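Local structure of transketolase (Campylobacter jejuni, 3L84) at residues Phe415-Glu419 with His453-Leu459; Phe436-Asp442 with Ser493-Arg499; Gly445-Pro451 with Phe605-Asp611. The protein belongs to the transketolase family of dimeric, multidomain proteins built to bind thiamine diphosphate. One frame throughout, in Å; residues are numbered along the deposited sequence.

Contact 1 of 3, residues Phe415-Glu419 with His453-Leu459; sequences FIFSE and HQPIEQL
Q458 of 453-459 runs along residues 415-419, and almost every atom of its side chain has a partner there. Its CB sits over one face of the F415 ring, 3.7 Å from the centroid, a CH-pi contact displaced toward the rim. CG comes next, lying 3.8 Å from S418 OG, a hydroxyl turned back onto F415 O. The chain then bends at CG (chi2 72°), which swings the amide toward I416 and E419. I416 CD1 packs on Q458 NE2 at 3.5 Å. Q458 NE2 donates to E419 OE2 at 2.8 Å, meeting that oxygen from above the carboxylate plane. OE1 turns back to accept from I456 N, so both ends of the amide are used; glutamine suits the place because it can donate and accept at once. E457 OE2 lies 3.6 Å from E419 OE2; K422 of the second subunit salt-bridges both, and R426 of that subunit also pairs with E457, which probably offsets the repulsion. P455 CB packs on F415 CD2 at 3.8 Å, its ring giving a rigid apolar surface. This is a buried junction of the loops leading into helices 418-431 and 458-464 in the pyrimidine-binding domain, at the dimer interface of the transketolase fold.

Contact 2 of 3, residues Phe436-Asp442 with Ser493-Arg499; sequences FFIFTHD and SAFVLSR
F439 and A494 meet on one face of a parallel sheet, and I438 and F495 on the other. The F439 ring reaches across the strand gap, so that CE2 lies 3.9 Å from A494 CB; the small methyl leaves room for the large ring. With F437 and V496 these residues make one apolar face. On the other, I438 and F495 lean obliquely together, CD1 to CD2 3.9 Å, and I438 CG2 meets L497 CD1. Helix 476-488, through W483 stacked on F495, and helix 340-354, through N344 on I438 and L497, cover this face.

The backbones hold these faces in register. F437 N donates to S493 O, F495 N to F437 O, F439 N to F495 O at 2.8 Å, and L497 N to F439 O, so the bonds zigzag between the strands.

Past strand 436-440 polar groups join in, mixed with apolar contacts. R499 keeps an extended chain and lays CG over one face of the H441 ring, a CH-pi contact 3.9 Å from the centroid, with ring and guanidinium planes 31° apart. A water at the ring edge joins H441 NE2 to R499 NE, while H441 ND1 donates to T440 OG1, fixing the imidazole from its other nitrogen. D442 CB presses on V496 CG1 at 3.4 Å, the two side chains crossing at about a right angle. D442 OD1 takes a water bound to R499 N, and OD2 pairs with R472.

Two neighbouring parallel strands, packed by helices and leading into polar loops at their C-terminal ends, are typical of the alpha/beta fold of thiamine diphosphate-binding domains.

Contact 3 of 3, residues Gly445-Pro451 with Phe605-Asp611; sequences GVGEDGP and FGESGKD
S608 makes the direct hydrogen bond of this contact, its OG donating to E448 O at 2.7 Å from somewhat outside the carbonyl plane. With OG anti to the backbone N (chi1 175°), the hydroxyl reaches the turn and also accepts from G100 N of the second subunit, a double role that suits serine.

Close backbone packing is the second element. G447 to G450 form a type I turn, closed by G450 N to G447 O. Glycine fits at both ends of this turn: the positive phi of G447 and G450 favours it, and the lack of a side chain lets G450 CA come within 3.6 Å of S608 CA. Beyond the turn, P451 lays CB against G606 O at 3.7 Å and meets F605 CB, the rigid ring giving an apolar patch beside the backbone of 606-608.

Water supplies the rest. One links P451 O to G606 N, another G445 O to D611 OD2. E448 bends at chi2 (89°), carrying its carboxylate across K610 at a slant, with OE2 3.6 Å from K610 CG. A water joins E448 OE2 to K610 NZ, which stays 4.4 Å away, and a further one joins OE1 to D611 N.

Most polar links here are thus indirect: the pyrimidine-binding and C-terminal domains meet through a closely packed glycine and proline loop, one serine bond and bridging waters. The opposite charges of E448 and K610, beyond salt-bridge distance and joined by a water, probably attract only weakly.

From the N terminus, the chain passes 415-419, strand 436-440 and the loop 445-451 before 453-459 returns to 415-419 and closes contact 1. Strand 493-496 then closes contact 2 beside 436-442, and 605-611, in the C-terminal domain, closes contact 3 on 445-451. Contacts 2 and 3 each start within the loop of contact 1 and end beyond it; 445-451 also lies between the segments of contact 2, with 605-611 beyond, so all three cross. Contact 2 belongs to the parallel sheet of the pyrimidine-binding domain, contact 1 joins the approaches to helices 418-431 and 458-464, and contact 3 links two domains. Probable hydrogen bonds join contacts 1 and 2 (F415 N to T440 O) and contacts 1 and 3 (Q454 NE2 to E607 O).

Contact 1 of 3, residues Phe415-Glu419 with His453-Leu459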
loop_
_atom_site.group_PDB
_atom_site.type_symbol
_atom_site.label_atom_id
_atom_site.label_comp_id
_atom_site.label_asym_id
_atom_site.label_seq_id
_atom_site.Cartn_x
_atom_site.Cartn_y
_atom_site.Cartn_z
ATOM N N PHE A 415 2.369 -1.744 -12.782
ATOM C CA PHE A 415 0.999 -1.720 -12.276
ATOM C C PHE A 415 0.848 -2.579 -11.022
ATOM O O PHE A 415 0.084 -2.228 -10.124
ATOM C CB PHE A 415 0.047 -2.183 -13.396
ATOM C CG PHE A 415 -1.432 -1.929 -13.165
ATOM C CD1 PHE A 415 -1.892 -0.837 -12.437
ATOM C CD2 PHE A 415 -2.365 -2.764 -13.765
ATOM C CE1 PHE A 415 -3.261 -0.595 -12.315
ATOM C CE2 PHE A 415 -3.718 -2.509 -13.651
ATOM C CZ PHE A 415 -4.143 -1.454 -12.924
ATOM N N ILE A 416 1.566 -3.699 -10.896
ATOM C CA ILE A 416 1.406 -4.481 -9.688
ATOM C C ILE A 416 1.841 -3.688 -8.447
ATOM O O ILE A 416 1.259 -3.837 -7.357
ATOM C CB ILE A 416 2.191 -5.804 -9.792
ATOM C CG1 ILE A 416 1.915 -6.704 -8.594
ATOM C CG2 ILE A 416 3.680 -5.587 -9.955
ATOM C CD1 ILE A 416 0.415 -7.007 -8.368
ATOM N N PHE A 417 2.807 -2.793 -8.565
ATOM C CA PHE A 417 3.316 -1.994 -7.462
ATOM C C PHE A 417 2.565 -0.704 -7.258
ATOM O O PHE A 417 2.880 0.065 -6.333
ATOM C CB PHE A 417 4.852 -1.809 -7.550
ATOM C CG PHE A 417 5.572 -3.070 -7.650
ATOM C CD1 PHE A 417 5.135 -4.195 -6.923
ATOM C CD2 PHE A 417 6.637 -3.201 -8.513
ATOM C CE1 PHE A 417 5.780 -5.440 -7.033
ATOM C CE2 PHE A 417 7.280 -4.467 -8.624
ATOM C CZ PHE A 417 6.827 -5.544 -7.913
ATOM N N SER A 418 1.507 -0.480 -8.039
ATOM C CA SER A 418 0.526 0.545 -7.688
ATOM C C SER A 418 0.017 0.314 -6.264
ATOM O O SER A 418 -0.342 1.258 -5.562
ATOM C CB SER A 418 -0.660 0.574 -8.652
ATOM O OG SER A 418 -1.433 -0.602 -8.584
ATOM N N GLU A 419 -0.004 -0.942 -5.840
ATOM C CA GLU A 419 -0.527 -1.250 -4.496
ATOM C C GLU A 419 0.347 -0.663 -3.411
ATOM O O GLU A 419 -0.152 -0.384 -2.311
ATOM C CB GLU A 419 -0.715 -2.741 -4.299
ATOM C CG GLU A 419 -1.686 -3.315 -5.304
ATOM C CD GLU A 419 -2.278 -4.653 -4.960
ATOM O OE1 GLU A 419 -1.599 -5.468 -4.289
ATOM O OE2 GLU A 419 -3.426 -4.896 -5.360
ATOM N N HIS A 453 4.185 -10.632 -10.078
ATOM C CA HIS A 453 4.445 -9.488 -10.947
ATOM C C HIS A 453 3.353 -9.339 -12.005
ATOM O O HIS A 453 3.560 -8.553 -12.942
ATOM C CB HIS A 453 5.853 -9.564 -11.582
ATOM C CG HIS A 453 6.937 -9.345 -10.578
ATOM N ND1 HIS A 453 7.753 -8.231 -10.536
ATOM C CD2 HIS A 453 7.268 -10.092 -9.502
ATOM C CE1 HIS A 453 8.586 -8.351 -9.502
ATOM N NE2 HIS A 453 8.303 -9.469 -8.865
ATOM N N GLN A 454 2.243 -10.089 -11.915
ATOM C CA GLN A 454 1.169 -10.059 -12.900
ATOM C C GLN A 454 -0.051 -9.483 -12.276
ATOM O O GLN A 454 -0.664 -10.137 -11.417
ATOM C CB GLN A 454 0.902 -11.445 -13.442
ATOM C CG GLN A 454 2.059 -11.938 -14.350
ATOM C CD GLN A 454 2.029 -13.417 -14.633
ATOM O OE1 GLN A 454 1.244 -14.141 -14.038
ATOM N NE2 GLN A 454 2.874 -13.893 -15.536
ATOM N N PRO A 455 -0.464 -8.271 -12.656
ATOM C CA PRO A 455 -1.685 -7.702 -12.136
ATOM C C PRO A 455 -2.919 -8.542 -12.438
ATOM O O PRO A 455 -2.977 -9.242 -13.454
ATOM C CB PRO A 455 -1.784 -6.358 -12.864
ATOM C CG PRO A 455 -0.400 -6.031 -13.217
ATOM C CD PRO A 455 0.236 -7.344 -13.561
ATOM N N ILE A 456 -3.855 -8.538 -11.497
ATOM C CA ILE A 456 -5.148 -9.226 -11.657
ATOM C C ILE A 456 -6.271 -8.318 -11.172
ATOM O O ILE A 456 -7.246 -8.074 -11.905
ATOM C CB ILE A 456 -5.186 -10.589 -10.880
ATOM C CG1 ILE A 456 -4.112 -11.560 -11.361
ATOM C CG2 ILE A 456 -6.589 -11.209 -10.949
ATOM C CD1 ILE A 456 -4.313 -12.148 -12.758
ATOM N N GLU A 457 -6.144 -7.805 -9.959
ATOM C CA GLU A 457 -7.200 -7.061 -9.258
ATOM C C GLU A 457 -7.027 -5.535 -9.275
ATOM O O GLU A 457 -7.904 -4.806 -8.796
ATOM C CB GLU A 457 -7.328 -7.534 -7.803
ATOM C CG GLU A 457 -6.176 -7.216 -6.876
ATOM C CD GLU A 457 -4.992 -8.192 -6.889
ATOM O OE1 GLU A 457 -4.621 -8.757 -7.960
ATOM O OE2 GLU A 457 -4.342 -8.355 -5.823
ATOM N N GLN A 458 -5.912 -5.051 -9.814
ATOM C CA GLN A 458 -5.604 -3.633 -9.700
ATOM C C GLN A 458 -6.496 -2.745 -10.538
ATOM O O GLN A 458 -6.769 -1.607 -10.143
ATOM C CB GLN A 458 -4.125 -3.395 -9.994
ATOM C CG GLN A 458 -3.184 -3.971 -8.932
ATOM C CD GLN A 458 -3.098 -5.488 -8.947
ATOM O OE1 GLN A 458 -3.176 -6.106 -10.004
ATOM N NE2 GLN A 458 -2.889 -6.100 -7.789
ATOM N N LEU A 459 -6.913 -3.198 -11.711
ATOM C CA LEU A 459 -7.842 -2.422 -12.519
ATOM C C LEU A 459 -9.125 -2.190 -11.733
ATOM O O LEU A 459 -9.683 -1.079 -11.732
ATOM C CB LEU A 459 -8.083 -3.167 -13.825
ATOM C CG LEU A 459 -8.628 -2.484 -15.037
ATOM C CD1 LEU A 459 -7.793 -1.233 -15.396
ATOM C CD2 LEU A 459 -8.592 -3.467 -16.198
#

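Contact 2 of 3, residues Phe436-Asp442 with Ser493-Arg499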
loop_
_atom_site.group_PDB
_atom_site.type_symbol
_atom_site.label_atom_id
_atom_site.label_comp_id
_atom_site.label_asym_id
_atom_site.label_seq_id
_atom_site.Cartn_x
_atom_site.Cartn_y
_atom_site.Cartn_z
ATOM N N PHE A 436 -0.371 12.561 -12.535
ATOM C CA PHE A 436 -0.567 11.463 -13.491
ATOM C C PHE A 436 0.214 10.240 -13.058
ATOM O O PHE A 436 1.374 10.331 -12.679
ATOM C CB PHE A 436 -0.129 11.942 -14.889
ATOM C CG PHE A 436 -0.722 13.275 -15.250
ATOM C CD1 PHE A 436 -2.054 13.392 -15.525
ATOM C CD2 PHE A 436 0.034 14.418 -15.222
ATOM C CE1 PHE A 436 -2.615 14.598 -15.786
ATOM C CE2 PHE A 436 -0.546 15.656 -15.498
ATOM C CZ PHE A 436 -1.860 15.745 -15.737
ATOM N N PHE A 437 -0.430 9.092 -13.101
ATOM C CA PHE A 437 0.139 7.828 -12.648
ATOM C C PHE A 437 0.371 6.933 -13.840
ATOM O O PHE A 437 -0.559 6.680 -14.614
ATOM C CB PHE A 437 -0.799 7.156 -11.602
ATOM C CG PHE A 437 -0.915 7.925 -10.300
ATOM C CD1 PHE A 437 -0.156 7.550 -9.205
ATOM C CD2 PHE A 437 -1.729 9.029 -10.194
ATOM C CE1 PHE A 437 -0.236 8.281 -8.017
ATOM C CE2 PHE A 437 -1.787 9.749 -9.010
ATOM C CZ PHE A 437 -1.041 9.366 -7.957
ATOM N N ILE A 438 1.588 6.452 -13.991
ATOM C CA ILE A 438 2.019 5.706 -15.181
ATOM C C ILE A 438 2.294 4.290 -14.695
ATOM O O ILE A 438 3.232 4.071 -13.921
ATOM C CB ILE A 438 3.291 6.329 -15.807
ATOM C CG1 ILE A 438 3.185 7.840 -16.059
ATOM C CG2 ILE A 438 3.705 5.559 -17.052
ATOM C CD1 ILE A 438 2.023 8.280 -16.784
ATOM N N PHE A 439 1.485 3.334 -15.144
ATOM C CA PHE A 439 1.566 1.954 -14.677
ATOM C C PHE A 439 1.783 1.039 -15.866
ATOM O O PHE A 439 0.828 0.733 -16.574
ATOM C CB PHE A 439 0.291 1.560 -13.946
ATOM C CG PHE A 439 -0.029 2.350 -12.691
ATOM C CD1 PHE A 439 0.931 2.667 -11.755
ATOM C CD2 PHE A 439 -1.325 2.716 -12.426
ATOM C CE1 PHE A 439 0.585 3.344 -10.589
ATOM C CE2 PHE A 439 -1.670 3.392 -11.270
ATOM C CZ PHE A 439 -0.723 3.714 -10.369
ATOM N N THR A 440 2.991 0.527 -16.042
ATOM C CA THR A 440 3.279 -0.363 -17.141
ATOM C C THR A 440 3.205 -1.806 -16.672
ATOM O O THR A 440 2.945 -2.097 -15.485
ATOM C CB THR A 440 4.630 -0.070 -17.804
ATOM O OG1 THR A 440 5.703 -0.517 -16.965
ATOM C CG2 THR A 440 4.786 1.418 -18.102
ATOM N N HIS A 441 3.348 -2.743 -17.582
ATOM C CA HIS A 441 3.381 -4.167 -17.251
ATOM C C HIS A 441 2.041 -4.565 -16.666
ATOM O O HIS A 441 1.916 -5.122 -15.583
ATOM C CB HIS A 441 4.561 -4.474 -16.339
ATOM C CG HIS A 441 5.885 -4.329 -17.015
ATOM N ND1 HIS A 441 6.311 -3.141 -17.573
ATOM C CD2 HIS A 441 6.871 -5.227 -17.231
ATOM C CE1 HIS A 441 7.511 -3.322 -18.107
ATOM N NE2 HIS A 441 7.859 -4.586 -17.936
ATOM N N ASP A 442 0.996 -4.344 -17.446
ATOM C CA ASP A 442 -0.381 -4.345 -16.904
ATOM C C ASP A 442 -1.075 -5.672 -16.731
ATOM O O ASP A 442 -2.188 -5.663 -16.225
ATOM C CB ASP A 442 -1.289 -3.469 -17.780
ATOM C CG ASP A 442 -1.611 -4.070 -19.138
ATOM O OD1 ASP A 442 -0.737 -4.699 -19.740
ATOM O OD2 ASP A 442 -2.737 -3.808 -19.629
ATOM N N SER A 493 -5.426 11.047 -13.212
ATOM C CA SER A 493 -5.574 9.918 -14.134
ATOM C C SER A 493 -4.445 8.918 -13.973
ATOM O O SER A 493 -3.295 9.286 -13.651
ATOM C CB SER A 493 -5.535 10.390 -15.594
ATOM O OG SER A 493 -6.657 11.198 -15.991
ATOM N N ALA A 494 -4.766 7.640 -14.206
ATOM C CA ALA A 494 -3.815 6.590 -14.335
ATOM C C ALA A 494 -3.794 6.098 -15.781
ATOM O O ALA A 494 -4.835 6.067 -16.448
ATOM C CB ALA A 494 -4.154 5.416 -13.419
ATOM N N PHE A 495 -2.619 5.700 -16.248
ATOM C CA PHE A 495 -2.389 5.114 -17.556
ATOM C C PHE A 495 -1.886 3.694 -17.337
ATOM O O PHE A 495 -0.822 3.477 -16.751
ATOM C CB PHE A 495 -1.381 5.963 -18.325
ATOM C CG PHE A 495 -1.891 7.334 -18.636
ATOM C CD1 PHE A 495 -2.538 7.610 -19.833
ATOM C CD2 PHE A 495 -1.802 8.320 -17.719
ATOM C CE1 PHE A 495 -3.005 8.909 -20.092
ATOM C CE2 PHE A 495 -2.282 9.578 -17.977
ATOM C CZ PHE A 495 -2.886 9.863 -19.155
ATOM N N VAL A 496 -2.667 2.730 -17.819
ATOM C CA VAL A 496 -2.410 1.306 -17.632
ATOM C C VAL A 496 -1.926 0.753 -18.978
ATOM O O VAL A 496 -2.682 0.753 -19.963
ATOM C CB VAL A 496 -3.659 0.616 -17.119
ATOM C CG1 VAL A 496 -3.493 -0.937 -17.052
ATOM C CG2 VAL A 496 -4.115 1.164 -15.764
ATOM N N LEU A 497 -0.649 0.385 -19.007
ATOM C CA LEU A 497 0.106 0.256 -20.238
ATOM C C LEU A 497 0.753 -1.132 -20.352
ATOM O O LEU A 497 1.176 -1.722 -19.353
ATOM C CB LEU A 497 1.176 1.345 -20.273
ATOM C CG LEU A 497 0.625 2.772 -20.129
ATOM C CD1 LEU A 497 1.745 3.718 -19.743
ATOM C CD2 LEU A 497 -0.139 3.213 -21.348
ATOM N N SER A 498 0.883 -1.632 -21.586
ATOM C CA SER A 498 1.416 -2.962 -21.823
ATOM C C SER A 498 2.915 -3.022 -21.914
ATOM O O SER A 498 3.563 -2.056 -22.377
ATOM C CB SER A 498 0.822 -3.554 -23.102
ATOM O OG SER A 498 1.352 -2.916 -24.262
ATOM N N ARG A 499 3.481 -4.147 -21.467
ATOM C CA ARG A 499 4.884 -4.499 -21.722
ATOM C C ARG A 499 5.047 -4.856 -23.197
ATOM O O ARG A 499 6.031 -4.530 -23.850
ATOM C CB ARG A 499 5.280 -5.706 -20.835
ATOM C CG ARG A 499 6.736 -6.055 -20.921
ATOM C CD ARG A 499 7.085 -7.390 -20.297
ATOM N NE ARG A 499 8.553 -7.531 -20.330
ATOM C CZ ARG A 499 9.231 -8.673 -20.393
ATOM N NH1 ARG A 499 10.566 -8.635 -20.424
ATOM N NH2 ARG A 499 8.605 -9.851 -20.443
HETATM O O HOH W 1 10.421 -5.407 -18.906
HETATM O O HOH W 2 1.738 -6.039 -20.078
#

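Contact 3 of 3, residues Gly445-Pro451 with Phe605-Asp611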
loop_
_atom_site.group_PDB
_atom_site.type_symbol
_atom_site.label_atom_id
_atom_site.label_comp_id
_atom_site.label_asym_id
_atom_site.label_seq_id
_atom_site.Cartn_x
_atom_site.Cartn_y
_atom_site.Cartn_z
ATOM N N GLY A 445 0.587 -10.698 -19.458
ATOM C CA GLY A 445 1.531 -10.513 -20.552
ATOM C C GLY A 445 2.950 -10.213 -20.093
ATOM O O GLY A 445 3.909 -10.342 -20.873
ATOM N N VAL A 446 3.116 -9.842 -18.827
ATOM C CA VAL A 446 4.435 -9.788 -18.196
ATOM C C VAL A 446 5.250 -11.073 -18.408
ATOM O O VAL A 446 6.469 -11.037 -18.625
ATOM C CB VAL A 446 4.241 -9.471 -16.691
ATOM C CG1 VAL A 446 5.478 -9.846 -15.860
ATOM C CG2 VAL A 446 3.932 -7.995 -16.535
ATOM N N GLY A 447 4.593 -12.219 -18.332
ATOM C CA GLY A 447 5.231 -13.493 -18.637
ATOM C C GLY A 447 6.046 -14.066 -17.501
ATOM O O GLY A 447 5.535 -14.395 -16.448
ATOM N N GLU A 448 7.337 -14.236 -17.729
ATOM C CA GLU A 448 8.163 -15.115 -16.914
ATOM C C GLU A 448 8.322 -14.687 -15.451
ATOM O O GLU A 448 8.528 -15.541 -14.578
ATOM C CB GLU A 448 9.555 -15.302 -17.537
ATOM C CG GLU A 448 9.562 -16.113 -18.866
ATOM C CD GLU A 448 9.392 -15.293 -20.107
ATOM O OE1 GLU A 448 8.869 -14.158 -20.077
ATOM O OE2 GLU A 448 9.845 -15.828 -21.152
ATOM N N ASP A 449 8.256 -13.400 -15.162
ATOM C CA ASP A 449 8.348 -12.981 -13.780
ATOM C C ASP A 449 7.276 -13.609 -12.892
ATOM O O ASP A 449 7.492 -13.744 -11.676
ATOM C CB ASP A 449 8.324 -11.475 -13.641
ATOM C CG ASP A 449 9.637 -10.822 -13.934
ATOM O OD1 ASP A 449 10.697 -11.480 -14.032
ATOM O OD2 ASP A 449 9.628 -9.571 -14.043
ATOM N N GLY A 450 6.148 -14.007 -13.471
ATOM C CA GLY A 450 5.220 -14.819 -12.707
ATOM C C GLY A 450 4.203 -14.042 -11.889
ATOM O O GLY A 450 4.134 -12.795 -11.954
ATOM N N PRO A 451 3.448 -14.777 -11.066
ATOM C CA PRO A 451 2.221 -14.213 -10.470
ATOM C C PRO A 451 2.406 -13.061 -9.492
ATOM O O PRO A 451 1.496 -12.208 -9.380
ATOM C CB PRO A 451 1.558 -15.422 -9.813
ATOM C CG PRO A 451 2.641 -16.385 -9.627
ATOM C CD PRO A 451 3.512 -16.228 -10.834
ATOM N N PHE A 605 -4.727 -16.077 -9.660
ATOM C CA PHE A 605 -3.429 -15.491 -9.928
ATOM C C PHE A 605 -2.822 -16.069 -11.207
ATOM O O PHE A 605 -3.330 -17.068 -11.760
ATOM C CB PHE A 605 -2.476 -15.603 -8.757
ATOM C CG PHE A 605 -2.912 -14.801 -7.558
ATOM C CD1 PHE A 605 -2.871 -13.413 -7.592
ATOM C CD2 PHE A 605 -3.332 -15.409 -6.387
ATOM C CE1 PHE A 605 -3.246 -12.646 -6.492
ATOM C CE2 PHE A 605 -3.732 -14.659 -5.290
ATOM C CZ PHE A 605 -3.686 -13.261 -5.347
ATOM N N GLY A 606 -1.787 -15.437 -11.699
ATOM C CA GLY A 606 -1.151 -15.841 -12.940
ATOM C C GLY A 606 -0.177 -16.996 -12.836
ATOM O O GLY A 606 -0.291 -17.846 -11.956
ATOM N N GLU A 607 0.727 -17.073 -13.814
ATOM C CA GLU A 607 1.688 -18.160 -13.934
ATOM C C GLU A 607 2.994 -17.614 -14.485
ATOM O O GLU A 607 3.002 -16.762 -15.328
ATOM C CB GLU A 607 1.154 -19.218 -14.904
ATOM C CG GLU A 607 -0.034 -20.027 -14.406
ATOM C CD GLU A 607 0.301 -21.015 -13.329
ATOM O OE1 GLU A 607 1.489 -21.260 -13.006
ATOM O OE2 GLU A 607 -0.696 -21.558 -12.767
ATOM N N SER A 608 4.117 -18.173 -14.050
ATOM C CA SER A 608 5.409 -17.894 -14.650
ATOM C C SER A 608 5.582 -18.688 -15.932
ATOM O O SER A 608 5.669 -19.907 -15.905
ATOM C CB SER A 608 6.516 -18.221 -13.616
ATOM O OG SER A 608 7.795 -18.076 -14.182
ATOM N N GLY A 609 5.707 -18.011 -17.060
ATOM C CA GLY A 609 5.936 -18.655 -18.353
ATOM C C GLY A 609 6.038 -17.605 -19.430
ATOM O O GLY A 609 5.846 -16.416 -19.175
ATOM N N LYS A 610 6.395 -18.024 -20.645
ATOM C CA LYS A 610 6.418 -17.087 -21.777
ATOM C C LYS A 610 5.063 -16.456 -21.968
ATOM O O LYS A 610 4.050 -17.141 -21.817
ATOM C CB LYS A 610 6.832 -17.855 -23.026
ATOM C CG LYS A 610 8.276 -18.422 -23.023
ATOM C CD LYS A 610 8.569 -19.196 -24.311
ATOM C CE LYS A 610 9.944 -19.885 -24.243
ATOM N NZ LYS A 610 11.070 -18.959 -23.982
ATOM N N ASP A 611 5.014 -15.171 -22.290
ATOM C CA ASP A 611 3.775 -14.455 -22.467
ATOM C C ASP A 611 2.745 -15.196 -23.311
ATOM O O ASP A 611 1.596 -15.326 -22.891
ATOM C CB ASP A 611 4.024 -13.020 -22.973
ATOM C CG ASP A 611 4.787 -12.919 -24.293
ATOM O OD1 ASP A 611 5.187 -13.914 -24.939
ATOM O OD2 ASP A 611 4.991 -11.732 -24.667
HETATM O O HOH W 3 5.696 -9.762 -22.664
HETATM O O HOH W 4 11.282 -18.153 -21.313
HETATM O O HOH W 5 7.326 -13.433 -22.151
HETATM O O HOH W 6 -0.946 -12.870 -10.600
#